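C.Elegans p53 tumor suppressor-like transcription factor (Caenorhabditis elegans, PDB 1T4W) activates transcription by binding the same DNA consensus sequence as p53, promoting apoptosis under genotoxic or cellular stress and ensuring proper meiotic chromosome segregation. Local coordinates at residues L31-W45 with A128-Q140. Residues are numbered along the deposited sequence; the frame is centred on the assembly and turned at random.
Sequences LWTKMGCLVPIQVKW and AVQANFDIIFMCQ. With ZN (zinc ion), chain B.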
loop_
_atom_site.group_PDB
_atom_site.type_symbol
_atom_site.label_atom_id
_atom_site.label_comp_id
_atom_site.label_asym_id
_atom_site.label_seq_id
_atom_site.Cartn_x
_atom_site.Cartn_y
_atom_site.Cartn_z
ATOM N N LEU A 31 -6.923 -3.834 4.690
ATOM C CA LEU A 31 -6.640 -4.970 3.825
ATOM C C LEU A 31 -5.997 -6.117 4.619
ATOM O O LEU A 31 -5.130 -5.887 5.464
ATOM C CB LEU A 31 -5.673 -4.569 2.694
ATOM C CG LEU A 31 -5.053 -5.739 1.908
ATOM C CD1 LEU A 31 -6.096 -6.338 0.966
ATOM C CD2 LEU A 31 -3.840 -5.241 1.104
ATOM N N TRP A 32 -6.445 -7.340 4.363
ATOM C CA TRP A 32 -5.840 -8.519 4.981
ATOM C C TRP A 32 -5.523 -9.375 3.775
ATOM O O TRP A 32 -6.369 -9.522 2.894
ATOM C CB TRP A 32 -6.820 -9.283 5.886
ATOM C CG TRP A 32 -7.329 -8.493 7.082
ATOM C CD1 TRP A 32 -6.848 -8.522 8.363
ATOM C CD2 TRP A 32 -8.415 -7.571 7.080
ATOM N NE1 TRP A 32 -7.581 -7.678 9.167
ATOM C CE2 TRP A 32 -8.547 -7.077 8.401
ATOM C CE3 TRP A 32 -9.290 -7.107 6.086
ATOM C CZ2 TRP A 32 -9.522 -6.141 8.755
ATOM C CZ3 TRP A 32 -10.261 -6.176 6.438
ATOM C CH2 TRP A 32 -10.369 -5.705 7.764
ATOM N N THR A 33 -4.317 -9.929 3.721
ATOM C CA THR A 33 -3.930 -10.791 2.590
ATOM C C THR A 33 -2.863 -11.773 3.052
ATOM O O THR A 33 -2.191 -11.531 4.055
ATOM C CB THR A 33 -3.335 -9.942 1.419
ATOM O OG1 THR A 33 -2.818 -10.794 0.385
ATOM C CG2 THR A 33 -2.208 -9.054 1.937
ATOM N N LYS A 34 -2.718 -12.885 2.335
ATOM C CA LYS A 34 -1.672 -13.854 2.662
ATOM C C LYS A 34 -0.428 -13.331 1.957
ATOM O O LYS A 34 -0.545 -12.544 1.015
ATOM C CB LYS A 34 -1.983 -15.231 2.065
ATOM C CG LYS A 34 -3.231 -15.919 2.565
ATOM C CD LYS A 34 -3.281 -17.249 1.880
ATOM C CE LYS A 34 -4.549 -17.997 2.176
ATOM N NZ LYS A 34 -4.440 -19.357 1.584
ATOM N N MET A 35 0.760 -13.758 2.381
ATOM C CA MET A 35 1.959 -13.300 1.682
ATOM C C MET A 35 2.080 -14.122 0.392
ATOM O O MET A 35 1.436 -15.157 0.257
ATOM C CB MET A 35 3.216 -13.443 2.564
ATOM C CG MET A 35 3.696 -14.843 2.856
ATOM S SD MET A 35 5.408 -14.810 3.573
ATOM C CE MET A 35 6.387 -14.894 2.084
ATOM N N GLY A 36 2.871 -13.658 -0.568
ATOM C CA GLY A 36 3.002 -14.403 -1.811
ATOM C C GLY A 36 1.764 -14.386 -2.701
ATOM O O GLY A 36 1.656 -15.190 -3.618
ATOM N N CYS A 37 0.814 -13.494 -2.446
ATOM C CA CYS A 37 -0.387 -13.439 -3.288
ATOM C C CYS A 37 -0.524 -12.071 -3.938
ATOM O O CYS A 37 -0.251 -11.044 -3.305
ATOM C CB CYS A 37 -1.658 -13.747 -2.467
ATOM S SG CYS A 37 -1.698 -15.461 -1.829
ATOM N N LEU A 38 -0.947 -12.072 -5.199
ATOM C CA LEU A 38 -1.116 -10.842 -5.973
ATOM C C LEU A 38 -2.364 -10.095 -5.560
ATOM O O LEU A 38 -3.477 -10.590 -5.728
ATOM C CB LEU A 38 -1.181 -11.158 -7.471
ATOM C CG LEU A 38 0.116 -11.782 -8.007
ATOM C CD1 LEU A 38 -0.112 -12.343 -9.407
ATOM C CD2 LEU A 38 1.217 -10.740 -8.001
ATOM N N VAL A 39 -2.178 -8.915 -4.981
ATOM C CA VAL A 39 -3.315 -8.109 -4.567
ATOM C C VAL A 39 -3.511 -7.042 -5.653
ATOM O O VAL A 39 -2.624 -6.235 -5.910
ATOM C CB VAL A 39 -3.077 -7.403 -3.219
ATOM C CG1 VAL A 39 -4.321 -6.626 -2.828
ATOM C CG2 VAL A 39 -2.708 -8.415 -2.141
ATOM N N PRO A 40 -4.683 -7.038 -6.299
ATOM C CA PRO A 40 -5.018 -6.082 -7.364
ATOM C C PRO A 40 -5.387 -4.699 -6.816
ATOM O O PRO A 40 -6.417 -4.523 -6.175
ATOM C CB PRO A 40 -6.185 -6.764 -8.089
ATOM C CG PRO A 40 -6.897 -7.485 -6.958
ATOM C CD PRO A 40 -5.759 -8.039 -6.100
ATOM N N ILE A 41 -4.518 -3.730 -7.062
ATOM C CA ILE A 41 -4.724 -2.361 -6.590
ATOM C C ILE A 41 -5.117 -1.427 -7.739
ATOM O O ILE A 41 -4.671 -1.586 -8.888
ATOM C CB ILE A 41 -3.425 -1.754 -5.971
ATOM C CG1 ILE A 41 -2.916 -2.614 -4.802
ATOM C CG2 ILE A 41 -3.674 -0.270 -5.549
ATOM C CD1 ILE A 41 -3.871 -2.680 -3.586
ATOM N N GLN A 42 -5.969 -0.466 -7.427
ATOM C CA GLN A 42 -6.340 0.542 -8.416
ATOM C C GLN A 42 -6.196 1.894 -7.738
ATOM O O GLN A 42 -6.834 2.135 -6.718
ATOM C CB GLN A 42 -7.790 0.385 -8.864
ATOM C CG GLN A 42 -8.079 -0.938 -9.546
ATOM C CD GLN A 42 -9.332 -0.869 -10.393
ATOM O OE1 GLN A 42 -10.388 -0.434 -9.926
ATOM N NE2 GLN A 42 -9.220 -1.293 -11.650
ATOM N N VAL A 43 -5.342 2.756 -8.276
ATOM C CA VAL A 43 -5.180 4.099 -7.714
ATOM C C VAL A 43 -5.873 5.073 -8.684
ATOM O O VAL A 43 -5.593 5.060 -9.875
ATOM C CB VAL A 43 -3.684 4.489 -7.567
ATOM C CG1 VAL A 43 -3.564 5.945 -7.033
ATOM C CG2 VAL A 43 -2.974 3.502 -6.599
ATOM N N LYS A 44 -6.781 5.900 -8.176
ATOM C CA LYS A 44 -7.495 6.833 -9.038
ATOM C C LYS A 44 -7.380 8.249 -8.501
ATOM O O LYS A 44 -7.218 8.456 -7.292
ATOM C CB LYS A 44 -8.983 6.438 -9.129
ATOM C CG LYS A 44 -9.248 5.103 -9.840
ATOM C CD LYS A 44 -10.720 4.721 -9.711
ATOM C CE LYS A 44 -11.079 3.478 -10.541
ATOM N NZ LYS A 44 -12.550 3.169 -10.465
ATOM N N TRP A 45 -7.449 9.228 -9.394
ATOM C CA TRP A 45 -7.386 10.613 -8.958
ATOM C C TRP A 45 -8.034 11.577 -9.943
ATOM O O TRP A 45 -8.275 11.236 -11.097
ATOM C CB TRP A 45 -5.928 11.051 -8.708
ATOM C CG TRP A 45 -4.998 10.922 -9.897
ATOM C CD1 TRP A 45 -4.754 11.867 -10.863
ATOM C CD2 TRP A 45 -4.242 9.762 -10.274
ATOM N NE1 TRP A 45 -3.899 11.365 -11.818
ATOM C CE2 TRP A 45 -3.571 10.075 -11.485
ATOM C CE3 TRP A 45 -4.071 8.487 -9.708
ATOM C CZ2 TRP A 45 -2.738 9.160 -12.143
ATOM C CZ3 TRP A 45 -3.245 7.570 -10.358
ATOM C CH2 TRP A 45 -2.585 7.914 -11.570
ATOM N N ALA A 128 -2.953 10.935 -17.475
ATOM C CA ALA A 128 -3.261 9.676 -16.797
ATOM C C ALA A 128 -4.058 10.008 -15.532
ATOM O O ALA A 128 -3.754 10.979 -14.840
ATOM C CB ALA A 128 -1.970 8.927 -16.452
ATOM N N VAL A 129 -5.099 9.233 -15.243
ATOM C CA VAL A 129 -5.916 9.489 -14.054
ATOM C C VAL A 129 -6.131 8.211 -13.236
ATOM O O VAL A 129 -6.931 8.180 -12.302
ATOM C CB VAL A 129 -7.296 10.076 -14.432
ATOM C CG1 VAL A 129 -7.127 11.460 -15.091
ATOM C CG2 VAL A 129 -8.015 9.116 -15.400
ATOM N N GLN A 130 -5.421 7.149 -13.593
ATOM C CA GLN A 130 -5.563 5.900 -12.854
ATOM C C GLN A 130 -4.309 5.077 -12.990
ATOM O O GLN A 130 -3.556 5.214 -13.948
ATOM C CB GLN A 130 -6.760 5.082 -13.378
ATOM C CG GLN A 130 -7.110 3.837 -12.530
ATOM C CD GLN A 130 -8.481 3.255 -12.876
ATOM O OE1 GLN A 130 -9.411 3.998 -13.140
ATOM N NE2 GLN A 130 -8.608 1.928 -12.853
ATOM N N ALA A 131 -4.048 4.240 -12.000
ATOM C CA ALA A 131 -2.900 3.371 -12.106
ATOM C C ALA A 131 -3.348 2.038 -11.556
ATOM O O ALA A 131 -3.870 1.966 -10.440
ATOM C CB ALA A 131 -1.723 3.907 -11.297
ATOM N N ASN A 132 -3.139 0.996 -12.346
ATOM C CA ASN A 132 -3.476 -0.365 -11.961
ATOM C C ASN A 132 -2.219 -1.206 -11.857
ATOM O O ASN A 132 -1.274 -1.050 -12.645
ATOM C CB ASN A 132 -4.407 -0.994 -12.998
ATOM C CG ASN A 132 -5.712 -0.246 -13.120
ATOM O OD1 ASN A 132 -6.294 0.164 -12.121
ATOM N ND2 ASN A 132 -6.187 -0.072 -14.346
ATOM N N PHE A 133 -2.195 -2.089 -10.869
ATOM C CA PHE A 133 -1.064 -2.995 -10.686
ATOM C C PHE A 133 -1.361 -3.936 -9.532
ATOM O O PHE A 133 -2.262 -3.688 -8.721
ATOM C CB PHE A 133 0.231 -2.210 -10.381
ATOM C CG PHE A 133 0.127 -1.297 -9.176
ATOM C CD1 PHE A 133 0.395 -1.774 -7.887
ATOM C CD2 PHE A 133 -0.286 0.021 -9.325
ATOM C CE1 PHE A 133 0.246 -0.945 -6.754
ATOM C CE2 PHE A 133 -0.442 0.865 -8.198
ATOM C CZ PHE A 133 -0.173 0.372 -6.906
ATOM N N ASP A 134 -0.614 -5.027 -9.476
ATOM C CA ASP A 134 -0.759 -5.926 -8.355
ATOM C C ASP A 134 0.386 -5.650 -7.425
ATOM O O ASP A 134 1.479 -5.304 -7.869
ATOM C CB ASP A 134 -0.647 -7.379 -8.762
ATOM C CG ASP A 134 -1.810 -7.829 -9.585
ATOM O OD1 ASP A 134 -2.945 -7.431 -9.250
ATOM O OD2 ASP A 134 -1.579 -8.580 -10.549
ATOM N N ILE A 135 0.131 -5.762 -6.133
ATOM C CA ILE A 135 1.215 -5.649 -5.179
ATOM C C ILE A 135 1.293 -7.025 -4.515
ATOM O O ILE A 135 0.268 -7.698 -4.337
ATOM C CB ILE A 135 0.956 -4.565 -4.123
ATOM C CG1 ILE A 135 2.132 -4.518 -3.147
ATOM C CG2 ILE A 135 -0.352 -4.835 -3.416
ATOM C CD1 ILE A 135 2.192 -3.240 -2.305
ATOM N N ILE A 136 2.502 -7.473 -4.184
ATOM C CA ILE A 136 2.643 -8.774 -3.542
ATOM C C ILE A 136 3.623 -8.634 -2.370
ATOM O O ILE A 136 4.675 -8.006 -2.509
ATOM C CB ILE A 136 3.096 -9.852 -4.585
ATOM C CG1 ILE A 136 3.217 -11.214 -3.902
ATOM C CG2 ILE A 136 4.454 -9.473 -5.211
ATOM C CD1 ILE A 136 3.617 -12.322 -4.858
ATOM N N PHE A 137 3.246 -9.167 -1.209
ATOM C CA PHE A 137 4.067 -9.074 0.011
ATOM C C PHE A 137 4.857 -10.362 0.200
ATOM O O PHE A 137 4.302 -11.460 0.147
ATOM C CB PHE A 137 3.160 -8.790 1.211
ATOM C CG PHE A 137 2.377 -7.522 1.063
ATOM C CD1 PHE A 137 2.965 -6.286 1.355
ATOM C CD2 PHE A 137 1.090 -7.545 0.551
ATOM C CE1 PHE A 137 2.274 -5.075 1.128
ATOM C CE2 PHE A 137 0.379 -6.342 0.318
ATOM C CZ PHE A 137 0.976 -5.106 0.606
ATOM N N MET A 138 6.165 -10.220 0.399
ATOM C CA MET A 138 7.027 -11.378 0.523
ATOM C C MET A 138 7.572 -11.639 1.925
ATOM O O MET A 138 8.633 -12.230 2.096
ATOM C CB MET A 138 8.160 -11.285 -0.502
ATOM C CG MET A 138 7.658 -11.352 -1.956
ATOM S SD MET A 138 6.622 -12.819 -2.297
ATOM C CE MET A 138 7.877 -14.094 -2.270
ATOM N N CYS A 139 6.833 -11.188 2.928
ATOM C CA CYS A 139 7.202 -11.430 4.315
ATOM C C CYS A 139 5.875 -11.220 5.020
ATOM O O CYS A 139 4.904 -10.757 4.410
ATOM C CB CYS A 139 8.296 -10.450 4.765
ATOM S SG CYS A 139 8.891 -10.631 6.464
ATOM N N GLN A 140 5.785 -11.576 6.284
ATOM C CA GLN A 140 4.502 -11.408 6.930
ATOM C C GLN A 140 4.579 -11.023 8.392
ATOM O O GLN A 140 5.651 -11.024 9.004
ATOM C CB GLN A 140 3.705 -12.688 6.744
ATOM C CG GLN A 140 4.288 -13.877 7.453
ATOM C CD GLN A 140 3.641 -15.151 6.989
ATOM O OE1 GLN A 140 2.438 -15.190 6.756
ATOM N NE2 GLN A 140 4.433 -16.206 6.857
HETATM ZN ZN ZN B . 9.485 -12.888 6.793
HETATM O O HOH W 1 0.866 -10.877 -0.901
HETATM O O HOH W 2 0.449 -14.985 4.821
#
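Ile-41 lies over the ring of Phe-133, its CB 4.2 Å from the ring centroid in a CH-pi contact. They form a hydrogen-bonded pair where the strand through Ile-41 runs antiparallel to 130-137. The ring is brought beneath Ile-41 by a chi1 of 56°, which sets CG between the backbone N and carbonyl carbon. On the same sheet face, CG1 of Ile-41 crosses to CG2 of Ile-135 (3.7 Å), and Val-43 CG2 reaches CE2 of Phe-133. Where the pairing ends, the Val-129–Gln-130 backbone covers one face of the Trp-45 indole: Val-129 CA sits over the five-membered ring, and Gln-130 N lies nearer the rim. The indole NE1 gives Ala-128 O a weak hydrogen bond, bent to 122°.

The other face of the strand pair is largely polar. Gln-42 and Asn-132 point the same way side by side, their amide planes 20° apart. Gln-130 NE2 reaches a lone pair of Asn-132 OD1 almost straight (3.0 Å), which should fix the rotation of the Gln-130 and Asn-132 amides, while the aliphatic chain of Lys-44 runs past Gln-130. Asp-134 OD1 lies 3.1 Å from Pro-40 CA, and its OD2 accepts a hydrogen bond from Asn-105 ND2.

Toward the zinc-bearing end, Gly-36 N donates to Phe-137 O (2.7 Å). One water ties Lys-34 O and Cys-37 N to Phe-137 N; another joins Met-35 N to Gln-140 OE1. Met-35 crosses Gln-140 at about a right angle, SD against the amide (3.7 Å to NE2). Cys-139 SG binds zinc at 2.4 Å with Cys-85, His-88 and Cys-143.

The paired strands form the middle of a four-stranded antiparallel sheet in the p53-like DNA-binding domain, flanked by strands 3-8 and 101-104, while Phe-137 packs on Phe-62 and Ile-177 of the seven-stranded sheet.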